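Local coordinates for SMI1/KNR4 family protein (Pseudomonas syringae pv. tomato, PDB 2PAG), which is of unknown function but binds calcium ions and belongs to the SMI1/KNR4 family of the SUKH clan, at residues E6-A11 against D130-S135; E29-E32 against I36-P39; S56-T61 against Q66-L71; E119-E122 against H126-R129. All coordinates share one frame; numbering follows the deposited sequence.

Contact 1 (E6-A11 against D130-S135); sequences EQLREA and DVWLES
The backbones of L8, on the helix 2-11, and L133, near the end of the helix 124-132, come within 7.2 Å at their CA atoms, and both residues direct their side chains into the seam between the two ends of the chain. The methyl groups do most of the work. L8 CD2 lies 3.5 Å from L133 CD2, and the same methyl of L8 also sits over one face of the W132 indole, 3.9 Å from the centroid of the six-membered ring and 19° off its normal, a CH-pi contact displaced toward the rim. L8 CD1 also touches W132 CZ3. W132 has CG anti to its backbone N (chi1 -168°), which carries the indole toward L8. Q7 extends its chain across L133 CD1 at the more open margin; its amide nitrogen is modelled so close to that methyl that its exact placement is doubtful. Beyond W132 the chain closes in a type I turn, where W132 O accepts both the N and the OG of S135. Helix 40-49 backs L8 through V49, while the loop at Y54 receives W132 NE1 in a hydrogen bond, and P59 packs against the same indole.

Contact 2 (E29-E32 against I36-P39); sequences EIEE and INIP
E31 sets CG anti to its own carbonyl carbon (chi1 -68°) and runs extended from there (chi2 -175°), a course that takes its carboxylate from the side of the helix 24-34 to the backbone of I38; I38 lays its CG1 branch obliquely beside the aliphatic part of the glutamate. The main-chain N of I38 then donates to E31 OE2 at 2.7 Å. This bond is nearly straight, and it uses the anti lone pair of OE2, the one directed away from the other carboxylate oxygen. Below the charged end, E31 CG rests 3.6 Å from I38 CD1, so one side chain offers both a methylene for the isoleucine and an acceptor for its amide. The backbone of E31 makes a second bond: I36 N donates to E31 O at 3.1 Å, the donor tilted 26° from the carbonyl plane. Two bonds from one residue therefore hold the departing chain at two points, two residues apart. The N-H of I38 would probably favour the ionised carboxylate.

Behind this, I30 packs on L71 and P72 of the helix 71-81, and I36 leans on I88 of the strand 88-93. The side chain of I36 is about 10 Å from that of the calcium ligand E101, too far to be part of the site. The bond from I36 N to E31 O is of the i+5 to i kind found at the C-terminal end of helices, and P39 then takes the N-cap position of the helix 40-49: the arrangement is that of a tight helix-loop-helix connection.

Contact 3 (S56-T61 against Q66-L71); sequences SLEPVT and QSHTYL
T61 and T69 meet where the long irregular connection between the helices 40-49 and 71-81 comes back to meet itself, closed by a single bridge that pairs T61 with Y70. T61 N donates to T69 O at 3.0 Å, reaching it from above the carbonyl plane, and T61 O accepts L71 N at 2.8 Å, almost in line with its C=O bond (171°). Around this bridge the hydroxyls form a short chain. Both threonines hold OG1 between the backbone N and the carbonyl carbon (chi1 57° in T61), which turns the two oxygens to each other at 2.8 Å between T61 OG1 and T69 OG1. T69 OG1 is also hydrogen-bonded to S67 OG, so it has a partner on each segment.

Y70 stands at the N-cap position of the helix 71-81, so the bridge fixes the chain exactly where that helix starts, and the type I turn from S67 to Y70 leads into it. Toward the surface, H68 NE2 donates to E58 OE1 at 2.9 Å; the oxygen lies in the imidazole plane, whereas the donor stands well above the carboxylate plane, the two groups being turned 54° apart. T69 CG2 lies over one face of that imidazole, toward its rim, and touches E58 CB. On the buried side V60 CG1 packs 3.9 Å from L71 CD1, and V60 pairs through its backbone with I90 of the strand 88-93.

Contact 4 (E119-E122 against H126-R129); sequences ESWE and HWAR
W121 presents one face of its indole to the edge of W127, whose CD1 stands 4.1 Å above the plane, over the centre of the ring system. The pair is a T-shaped (edge-to-face) stack: the planes are 89° apart, and the six-membered ring of W121 and the five-membered ring of W127 have centroids separated by 5.4 Å. With chi1 at 178° the W127 indole swings off the helix 124-132 so that its five-membered ring leads, with CD1 pointing at W121 CD2. The CB atoms of W121 and H126 touch beside the stack, at 4.1 Å.

Next along the chain, E122 closes over H126. Its CB lies 3.8 Å from the centroid of the imidazole and only 13° off the normal, a CH-pi contact made by the aliphatic root of the glutamate. Because the E122 chain is turned about its CB-CG bond, the carboxylate folds back over the same ring, and OE1 comes to 3.5 Å from H126 CD2. The polar hold on the imidazole is different: H126 ND1 is hydrogen-bonded to the OG of S123, which would help to fix the rotation of the ring.

The indole pair joins the edge strand 119-121 to the helix that follows it. Y98 meets both indoles, and V106 on the neighbouring strand touches both. The side chain of W121 is about 6 Å from that of the calcium ligand T105. With no hydrogen bond between them, the segments meet here through ring stacking and CH-pi and aliphatic contacts, and even the carboxylate of E122 lies over the imidazole without bonding to it.

Contacts 1 and 4 share the helix 124-132, and contact 1, which is buried, encloses the other three along the chain, bringing its two ends together through aliphatic and indole packing. The others are partly buried, contact 3 lying nearest the chain's centre. Contact 4 is also apolar but aromatic and ties that helix to the sheet edge. Contacts 2 and 3, by contrast, are polar local closures: contact 2 at the exit of one helix and the approach to the next, with a carboxylate and a carbonyl, contact 3 at the entry to the helix 71-81, with a bridge and hydroxyls. P59 of contact 3 packs against W132 and W127, linking it to contacts 1 and 4, while I30 touches Y70 and L71, joining contacts 2 and 3.

Contact 1 (E6-A11 against D130-S135)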
loop_
_atom_site.group_PDB
_atom_site.type_symbol
_atom_site.label_atom_id
_atom_site.label_comp_id
_atom_site.label_asym_id
_atom_site.label_seq_id
_atom_site.Cartn_x
_atom_site.Cartn_y
_atom_site.Cartn_z
ATOM N N GLU A 6 4.376 -11.900 -10.445
ATOM C CA GLU A 6 3.690 -12.522 -11.580
ATOM C C GLU A 6 2.250 -12.883 -11.227
ATOM O O GLU A 6 1.331 -12.643 -12.015
ATOM C CB GLU A 6 4.445 -13.785 -12.033
ATOM C CG GLU A 6 3.691 -14.660 -13.051
ATOM C CD GLU A 6 4.456 -15.927 -13.445
ATOM O OE1 GLU A 6 5.225 -16.460 -12.619
ATOM O OE2 GLU A 6 4.280 -16.402 -14.582
ATOM N N GLN A 7 2.059 -13.451 -10.038
ATOM C CA GLN A 7 0.738 -13.852 -9.578
ATOM C C GLN A 7 -0.213 -12.658 -9.575
ATOM O O GLN A 7 -1.343 -12.749 -10.049
ATOM C CB GLN A 7 0.833 -14.443 -8.169
ATOM C CG GLN A 7 -0.368 -15.278 -7.759
ATOM C CD GLN A 7 -0.276 -15.765 -6.323
ATOM O OE1 GLN A 7 0.799 -16.137 -5.849
ATOM N NE2 GLN A 7 -1.408 -15.773 -5.626
ATOM N N LEU A 8 0.243 -11.535 -9.035
ATOM C CA LEU A 8 -0.594 -10.342 -8.989
ATOM C C LEU A 8 -0.868 -9.774 -10.377
ATOM O O LEU A 8 -2.015 -9.472 -10.719
ATOM C CB LEU A 8 0.056 -9.266 -8.117
ATOM C CG LEU A 8 -0.160 -9.369 -6.609
ATOM C CD1 LEU A 8 0.730 -8.355 -5.910
ATOM C CD2 LEU A 8 -1.631 -9.126 -6.280
ATOM N N ARG A 9 0.185 -9.640 -11.178
ATOM C CA ARG A 9 0.055 -9.086 -12.520
ATOM C C ARG A 9 -0.912 -9.885 -13.380
ATOM O O ARG A 9 -1.744 -9.315 -14.082
ATOM C CB ARG A 9 1.417 -9.044 -13.214
ATOM C CG ARG A 9 2.503 -8.307 -12.450
ATOM C CD ARG A 9 2.212 -6.839 -12.333
ATOM N NE ARG A 9 1.896 -6.227 -13.621
ATOM C CZ ARG A 9 1.869 -4.914 -13.827
ATOM N NH1 ARG A 9 2.150 -4.085 -12.831
ATOM N NH2 ARG A 9 1.537 -4.428 -15.017
ATOM N N GLU A 10 -0.803 -11.207 -13.324
ATOM C CA GLU A 10 -1.665 -12.064 -14.125
ATOM C C GLU A 10 -3.090 -12.176 -13.577
ATOM O O GLU A 10 -4.009 -12.579 -14.297
ATOM C CB GLU A 10 -1.007 -13.443 -14.274
ATOM C CG GLU A 10 0.270 -13.374 -15.109
ATOM C CD GLU A 10 0.929 -14.722 -15.370
ATOM O OE1 GLU A 10 0.335 -15.771 -15.043
ATOM O OE2 GLU A 10 2.056 -14.715 -15.915
ATOM N N ALA A 11 -3.281 -11.798 -12.316
ATOM C CA ALA A 11 -4.608 -11.859 -11.713
ATOM C C ALA A 11 -5.322 -10.520 -11.850
ATOM O O ALA A 11 -6.498 -10.398 -11.485
ATOM C CB ALA A 11 -4.504 -12.240 -10.242
ATOM N N ASP A 130 -0.153 -13.324 1.232
ATOM C CA ASP A 130 -1.029 -13.934 2.219
ATOM C C ASP A 130 -2.320 -13.198 2.564
ATOM O O ASP A 130 -3.217 -13.776 3.176
ATOM C CB ASP A 130 -0.219 -14.231 3.484
ATOM C CG ASP A 130 1.029 -15.061 3.188
ATOM O OD1 ASP A 130 0.994 -15.872 2.234
ATOM O OD2 ASP A 130 2.042 -14.916 3.908
ATOM N N VAL A 131 -2.425 -11.933 2.171
ATOM C CA VAL A 131 -3.637 -11.174 2.451
ATOM C C VAL A 131 -4.337 -10.685 1.186
ATOM O O VAL A 131 -5.493 -11.023 0.936
ATOM C CB VAL A 131 -3.348 -9.960 3.364
ATOM C CG1 VAL A 131 -4.632 -9.162 3.590
ATOM C CG2 VAL A 131 -2.780 -10.436 4.697
ATOM N N TRP A 132 -3.640 -9.895 0.378
ATOM C CA TRP A 132 -4.250 -9.369 -0.839
ATOM C C TRP A 132 -4.671 -10.473 -1.816
ATOM O O TRP A 132 -5.828 -10.526 -2.235
ATOM C CB TRP A 132 -3.288 -8.378 -1.516
ATOM C CG TRP A 132 -3.922 -7.562 -2.620
ATOM C CD1 TRP A 132 -5.256 -7.463 -2.915
ATOM C CD2 TRP A 132 -3.244 -6.713 -3.556
ATOM N NE1 TRP A 132 -5.446 -6.607 -3.974
ATOM C CE2 TRP A 132 -4.228 -6.133 -4.388
ATOM C CE3 TRP A 132 -1.897 -6.387 -3.769
ATOM C CZ2 TRP A 132 -3.907 -5.242 -5.421
ATOM C CZ3 TRP A 132 -1.579 -5.505 -4.793
ATOM C CH2 TRP A 132 -2.579 -4.941 -5.605
ATOM N N LEU A 133 -3.744 -11.370 -2.145
ATOM C CA LEU A 133 -4.031 -12.459 -3.080
ATOM C C LEU A 133 -4.981 -13.505 -2.505
ATOM O O LEU A 133 -5.445 -14.392 -3.225
ATOM C CB LEU A 133 -2.730 -13.129 -3.520
ATOM C CG LEU A 133 -1.968 -12.368 -4.608
ATOM C CD1 LEU A 133 -0.561 -12.939 -4.768
ATOM C CD2 LEU A 133 -2.739 -12.462 -5.916
ATOM N N GLU A 134 -5.264 -13.404 -1.211
ATOM C CA GLU A 134 -6.180 -14.338 -0.561
ATOM C C GLU A 134 -7.554 -13.708 -0.350
ATOM O O GLU A 134 -8.435 -14.317 0.255
ATOM C CB GLU A 134 -5.618 -14.792 0.785
ATOM C CG GLU A 134 -4.462 -15.771 0.687
ATOM C CD GLU A 134 -4.828 -17.028 -0.086
ATOM O OE1 GLU A 134 -5.908 -17.598 0.175
ATOM O OE2 GLU A 134 -4.035 -17.449 -0.950
ATOM N N SER A 135 -7.737 -12.488 -0.848
ATOM C CA SER A 135 -9.012 -11.796 -0.705
ATOM C C SER A 135 -9.972 -12.157 -1.842
ATOM O O SER A 135 -11.174 -11.844 -1.711
ATOM C CB SER A 135 -8.805 -10.273 -0.651
ATOM O OG SER A 135 -8.394 -9.744 -1.901
ATOM O OXT SER A 135 -9.508 -12.740 -2.849
#

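Contact 2 (E29-E32 against I36-P39)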
loop_
_atom_site.group_PDB
_atom_site.type_symbol
_atom_site.label_atom_id
_atom_site.label_comp_id
_atom_site.label_asym_id
_atom_site.label_seq_id
_atom_site.Cartn_x
_atom_site.Cartn_y
_atom_site.Cartn_z
ATOM N N GLU A 29 8.597 12.228 -5.215
ATOM C CA GLU A 29 7.679 13.349 -4.987
ATOM C C GLU A 29 6.751 13.077 -3.807
ATOM O O GLU A 29 6.529 13.951 -2.964
ATOM C CB GLU A 29 6.817 13.626 -6.225
ATOM C CG GLU A 29 7.560 14.195 -7.419
ATOM C CD GLU A 29 6.611 14.690 -8.501
ATOM O OE1 GLU A 29 5.748 13.902 -8.949
ATOM O OE2 GLU A 29 6.728 15.867 -8.905
ATOM N N ILE A 30 6.199 11.869 -3.754
ATOM C CA ILE A 30 5.301 11.495 -2.666
ATOM C C ILE A 30 6.036 11.517 -1.324
ATOM O O ILE A 30 5.516 12.029 -0.331
ATOM C CB ILE A 30 4.717 10.085 -2.884
ATOM C CG1 ILE A 30 3.868 10.062 -4.155
ATOM C CG2 ILE A 30 3.901 9.660 -1.668
ATOM C CD1 ILE A 30 2.629 10.941 -4.100
ATOM N N GLU A 31 7.241 10.962 -1.296
ATOM C CA GLU A 31 8.025 10.942 -0.063
ATOM C C GLU A 31 8.231 12.360 0.449
ATOM O O GLU A 31 8.027 12.646 1.628
ATOM C CB GLU A 31 9.395 10.306 -0.299
ATOM C CG GLU A 31 9.348 8.828 -0.612
ATOM C CD GLU A 31 10.726 8.214 -0.708
ATOM O OE1 GLU A 31 11.499 8.618 -1.606
ATOM O OE2 GLU A 31 11.039 7.326 0.115
ATOM N N GLU A 32 8.639 13.247 -0.446
ATOM C CA GLU A 32 8.884 14.629 -0.062
ATOM C C GLU A 32 7.620 15.322 0.431
ATOM O O GLU A 32 7.664 16.091 1.390
ATOM C CB GLU A 32 9.493 15.390 -1.238
ATOM C CG GLU A 32 10.771 14.747 -1.750
ATOM C CD GLU A 32 11.390 15.509 -2.903
ATOM O OE1 GLU A 32 10.645 15.883 -3.836
ATOM O OE2 GLU A 32 12.622 15.722 -2.881
ATOM N N ILE A 36 8.615 11.851 4.543
ATOM C CA ILE A 36 8.885 10.540 5.102
ATOM C C ILE A 36 9.685 9.746 4.083
ATOM O O ILE A 36 9.756 10.108 2.908
ATOM C CB ILE A 36 7.567 9.789 5.400
ATOM C CG1 ILE A 36 7.846 8.549 6.254
ATOM C CG2 ILE A 36 6.901 9.382 4.092
ATOM C CD1 ILE A 36 8.360 8.859 7.642
ATOM N N ASN A 37 10.305 8.670 4.541
ATOM C CA ASN A 37 11.073 7.819 3.653
ATOM C C ASN A 37 10.255 6.542 3.534
ATOM O O ASN A 37 9.939 5.915 4.544
ATOM C CB ASN A 37 12.445 7.522 4.264
ATOM C CG ASN A 37 13.396 6.875 3.280
ATOM O OD1 ASN A 37 13.205 5.729 2.871
ATOM N ND2 ASN A 37 14.427 7.612 2.886
ATOM N N ILE A 38 9.879 6.174 2.313
ATOM C CA ILE A 38 9.106 4.949 2.111
ATOM C C ILE A 38 10.077 3.773 2.156
ATOM O O ILE A 38 11.074 3.766 1.437
ATOM C CB ILE A 38 8.381 4.954 0.746
ATOM C CG1 ILE A 38 7.387 6.115 0.692
ATOM C CG2 ILE A 38 7.661 3.621 0.532
ATOM C CD1 ILE A 38 6.774 6.336 -0.669
ATOM N N PRO A 39 9.809 2.771 3.016
ATOM C CA PRO A 39 10.688 1.601 3.130
ATOM C C PRO A 39 10.958 1.003 1.750
ATOM O O PRO A 39 10.068 0.992 0.901
ATOM C CB PRO A 39 9.887 0.662 4.035
ATOM C CG PRO A 39 9.139 1.608 4.915
ATOM C CD PRO A 39 8.651 2.644 3.918
#

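Contact 3 (S56-T61 against Q66-L71)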
loop_
_atom_site.group_PDB
_atom_site.type_symbol
_atom_site.label_atom_id
_atom_site.label_comp_id
_atom_site.label_asym_id
_atom_site.label_seq_id
_atom_site.Cartn_x
_atom_site.Cartn_y
_atom_site.Cartn_z
ATOM N N SER A 56 -10.920 -8.064 -2.889
ATOM C CA SER A 56 -11.735 -7.133 -2.114
ATOM C C SER A 56 -10.941 -6.042 -1.402
ATOM O O SER A 56 -11.476 -5.360 -0.527
ATOM C CB SER A 56 -12.554 -7.900 -1.071
ATOM O OG SER A 56 -11.708 -8.554 -0.136
ATOM N N LEU A 57 -9.670 -5.893 -1.755
ATOM C CA LEU A 57 -8.821 -4.869 -1.148
ATOM C C LEU A 57 -8.209 -3.995 -2.231
ATOM O O LEU A 57 -7.832 -4.480 -3.293
ATOM C CB LEU A 57 -7.707 -5.512 -0.317
ATOM C CG LEU A 57 -8.138 -6.204 0.982
ATOM C CD1 LEU A 57 -6.971 -6.956 1.579
ATOM C CD2 LEU A 57 -8.661 -5.177 1.965
ATOM N N GLU A 58 -8.130 -2.696 -1.957
ATOM C CA GLU A 58 -7.548 -1.748 -2.894
ATOM C C GLU A 58 -6.390 -1.047 -2.193
ATOM O O GLU A 58 -6.580 -0.063 -1.474
ATOM C CB GLU A 58 -8.579 -0.712 -3.325
ATOM C CG GLU A 58 -9.730 -1.261 -4.129
ATOM C CD GLU A 58 -10.712 -0.170 -4.502
ATOM O OE1 GLU A 58 -11.472 0.265 -3.617
ATOM O OE2 GLU A 58 -10.704 0.266 -5.672
ATOM N N PRO A 59 -5.167 -1.549 -2.392
ATOM C CA PRO A 59 -4.011 -0.929 -1.748
ATOM C C PRO A 59 -3.751 0.501 -2.220
ATOM O O PRO A 59 -4.323 0.971 -3.209
ATOM C CB PRO A 59 -2.865 -1.878 -2.106
ATOM C CG PRO A 59 -3.558 -3.183 -2.382
ATOM C CD PRO A 59 -4.762 -2.739 -3.151
ATOM N N VAL A 60 -2.873 1.190 -1.503
ATOM C CA VAL A 60 -2.552 2.563 -1.843
ATOM C C VAL A 60 -1.858 2.714 -3.191
ATOM O O VAL A 60 -1.188 1.792 -3.692
ATOM C CB VAL A 60 -1.679 3.228 -0.755
ATOM C CG1 VAL A 60 -2.430 3.255 0.573
ATOM C CG2 VAL A 60 -0.356 2.491 -0.613
ATOM N N THR A 61 -2.054 3.889 -3.778
ATOM C CA THR A 61 -1.487 4.243 -5.071
ATOM C C THR A 61 -0.889 5.645 -4.984
ATOM O O THR A 61 -1.123 6.369 -4.018
ATOM C CB THR A 61 -2.571 4.229 -6.164
ATOM O OG1 THR A 61 -3.637 5.122 -5.801
ATOM C CG2 THR A 61 -3.122 2.822 -6.338
ATOM N N GLN A 66 -6.696 12.125 -7.401
ATOM C CA GLN A 66 -8.137 12.169 -7.173
ATOM C C GLN A 66 -8.686 10.836 -6.683
ATOM O O GLN A 66 -9.867 10.726 -6.353
ATOM C CB GLN A 66 -8.863 12.580 -8.457
ATOM C CG GLN A 66 -8.567 14.001 -8.907
ATOM C CD GLN A 66 -9.077 15.038 -7.924
ATOM O OE1 GLN A 66 -8.645 15.085 -6.770
ATOM N NE2 GLN A 66 -10.004 15.874 -8.378
ATOM N N SER A 67 -7.823 9.826 -6.624
ATOM C CA SER A 67 -8.227 8.500 -6.177
ATOM C C SER A 67 -8.398 8.380 -4.664
ATOM O O SER A 67 -7.682 9.035 -3.899
ATOM C CB SER A 67 -7.193 7.468 -6.629
ATOM O OG SER A 67 -7.419 6.221 -5.996
ATOM N N HIS A 68 -9.333 7.534 -4.233
ATOM C CA HIS A 68 -9.540 7.330 -2.805
ATOM C C HIS A 68 -8.415 6.501 -2.189
ATOM O O HIS A 68 -8.386 6.293 -0.977
ATOM C CB HIS A 68 -10.895 6.663 -2.512
ATOM C CG HIS A 68 -11.041 5.290 -3.086
ATOM N ND1 HIS A 68 -11.291 5.063 -4.421
ATOM C CD2 HIS A 68 -10.985 4.070 -2.499
ATOM C CE1 HIS A 68 -11.383 3.762 -4.634
ATOM N NE2 HIS A 68 -11.201 3.137 -3.484
ATOM N N THR A 69 -7.489 6.028 -3.020
ATOM C CA THR A 69 -6.359 5.261 -2.513
ATOM C C THR A 69 -5.060 6.061 -2.609
ATOM O O THR A 69 -3.988 5.554 -2.280
ATOM C CB THR A 69 -6.161 3.927 -3.270
ATOM O OG1 THR A 69 -5.960 4.180 -4.669
ATOM C CG2 THR A 69 -7.373 3.022 -3.078
ATOM N N TYR A 70 -5.160 7.309 -3.056
ATOM C CA TYR A 70 -3.995 8.187 -3.187
ATOM C C TYR A 70 -3.264 8.263 -1.844
ATOM O O TYR A 70 -3.794 8.783 -0.863
ATOM C CB TYR A 70 -4.456 9.576 -3.640
ATOM C CG TYR A 70 -3.335 10.519 -3.986
ATOM C CD1 TYR A 70 -2.338 10.148 -4.886
ATOM C CD2 TYR A 70 -3.273 11.791 -3.423
ATOM C CE1 TYR A 70 -1.302 11.027 -5.219
ATOM C CE2 TYR A 70 -2.243 12.675 -3.746
ATOM C CZ TYR A 70 -1.264 12.288 -4.642
ATOM O OH TYR A 70 -0.262 13.178 -4.965
ATOM N N LEU A 71 -2.025 7.773 -1.811
ATOM C CA LEU A 71 -1.261 7.713 -0.565
ATOM C C LEU A 71 -1.260 8.940 0.348
ATOM O O LEU A 71 -1.491 8.810 1.553
ATOM C CB LEU A 71 0.184 7.273 -0.848
ATOM C CG LEU A 71 1.050 6.901 0.364
ATOM C CD1 LEU A 71 0.317 5.893 1.261
ATOM C CD2 LEU A 71 2.368 6.308 -0.121
#

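Contact 4 (E119-E122 against H126-R129)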
loop_
_atom_site.group_PDB
_atom_site.type_symbol
_atom_site.label_atom_id
_atom_site.label_comp_id
_atom_site.label_asym_id
_atom_site.label_seq_id
_atom_site.Cartn_x
_atom_site.Cartn_y
_atom_site.Cartn_z
ATOM N N GLU A 119 -1.499 -9.333 15.030
ATOM C CA GLU A 119 -1.077 -9.930 13.768
ATOM C C GLU A 119 -0.212 -9.019 12.902
ATOM O O GLU A 119 -0.468 -7.817 12.788
ATOM C CB GLU A 119 -2.302 -10.384 12.976
ATOM C CG GLU A 119 -3.297 -9.283 12.665
ATOM C CD GLU A 119 -4.611 -9.834 12.151
ATOM O OE1 GLU A 119 -4.583 -10.656 11.209
ATOM O OE2 GLU A 119 -5.671 -9.448 12.689
ATOM N N SER A 120 0.814 -9.604 12.291
ATOM C CA SER A 120 1.719 -8.853 11.429
ATOM C C SER A 120 2.312 -9.737 10.338
ATOM O O SER A 120 2.222 -10.965 10.394
ATOM C CB SER A 120 2.848 -8.233 12.253
ATOM O OG SER A 120 3.680 -9.228 12.827
ATOM N N TRP A 121 2.924 -9.095 9.348
ATOM C CA TRP A 121 3.541 -9.787 8.222
ATOM C C TRP A 121 4.982 -9.310 8.092
ATOM O O TRP A 121 5.264 -8.119 8.243
ATOM C CB TRP A 121 2.746 -9.489 6.949
ATOM C CG TRP A 121 1.350 -10.023 7.029
ATOM C CD1 TRP A 121 0.898 -11.220 6.548
ATOM C CD2 TRP A 121 0.245 -9.427 7.718
ATOM N NE1 TRP A 121 -0.421 -11.409 6.899
ATOM C CE2 TRP A 121 -0.846 -10.322 7.619
ATOM C CE3 TRP A 121 0.069 -8.222 8.413
ATOM C CZ2 TRP A 121 -2.096 -10.048 8.191
ATOM C CZ3 TRP A 121 -1.179 -7.952 8.984
ATOM C CH2 TRP A 121 -2.242 -8.865 8.867
ATOM N N GLU A 122 5.890 -10.241 7.816
ATOM C CA GLU A 122 7.312 -9.927 7.717
ATOM C C GLU A 122 7.695 -8.880 6.686
ATOM O O GLU A 122 8.704 -8.198 6.850
ATOM C CB GLU A 122 8.126 -11.197 7.446
ATOM C CG GLU A 122 8.150 -12.213 8.582
ATOM C CD GLU A 122 6.788 -12.795 8.892
ATOM O OE1 GLU A 122 5.995 -13.007 7.948
ATOM O OE2 GLU A 122 6.517 -13.059 10.088
ATOM N N HIS A 126 4.834 -10.431 1.856
ATOM C CA HIS A 126 4.135 -11.476 2.608
ATOM C C HIS A 126 2.674 -11.061 2.684
ATOM O O HIS A 126 1.763 -11.881 2.552
ATOM C CB HIS A 126 4.674 -11.600 4.035
ATOM C CG HIS A 126 5.979 -12.317 4.131
ATOM N ND1 HIS A 126 7.182 -11.723 3.814
ATOM C CD2 HIS A 126 6.271 -13.585 4.507
ATOM C CE1 HIS A 126 8.159 -12.593 3.993
ATOM N NE2 HIS A 126 7.633 -13.731 4.414
ATOM N N TRP A 127 2.459 -9.771 2.909
ATOM C CA TRP A 127 1.110 -9.236 2.989
ATOM C C TRP A 127 0.395 -9.382 1.643
ATOM O O TRP A 127 -0.775 -9.757 1.590
ATOM C CB TRP A 127 1.152 -7.760 3.386
ATOM C CG TRP A 127 -0.205 -7.140 3.439
ATOM C CD1 TRP A 127 -1.103 -7.209 4.469
ATOM C CD2 TRP A 127 -0.868 -6.446 2.376
ATOM N NE1 TRP A 127 -2.287 -6.606 4.107
ATOM C CE2 TRP A 127 -2.168 -6.128 2.828
ATOM C CE3 TRP A 127 -0.490 -6.064 1.081
ATOM C CZ2 TRP A 127 -3.092 -5.447 2.028
ATOM C CZ3 TRP A 127 -1.409 -5.391 0.288
ATOM C CH2 TRP A 127 -2.696 -5.088 0.766
ATOM N N ALA A 128 1.099 -9.085 0.555
ATOM C CA ALA A 128 0.505 -9.184 -0.772
ATOM C C ALA A 128 0.109 -10.623 -1.093
ATOM O O ALA A 128 -0.959 -10.875 -1.657
ATOM C CB ALA A 128 1.480 -8.667 -1.815
ATOM N N ARG A 129 0.976 -11.558 -0.720
ATOM C CA ARG A 129 0.750 -12.971 -0.984
ATOM C C ARG A 129 -0.271 -13.609 -0.060
ATOM O O ARG A 129 -1.159 -14.333 -0.511
ATOM C CB ARG A 129 2.066 -13.739 -0.856
ATOM C CG ARG A 129 1.954 -15.223 -1.171
ATOM C CD ARG A 129 3.218 -15.954 -0.777
ATOM N NE ARG A 129 3.375 -16.004 0.671
ATOM C CZ ARG A 129 4.527 -16.251 1.286
ATOM N NH1 ARG A 129 5.624 -16.469 0.572
ATOM N NH2 ARG A 129 4.583 -16.277 2.610
#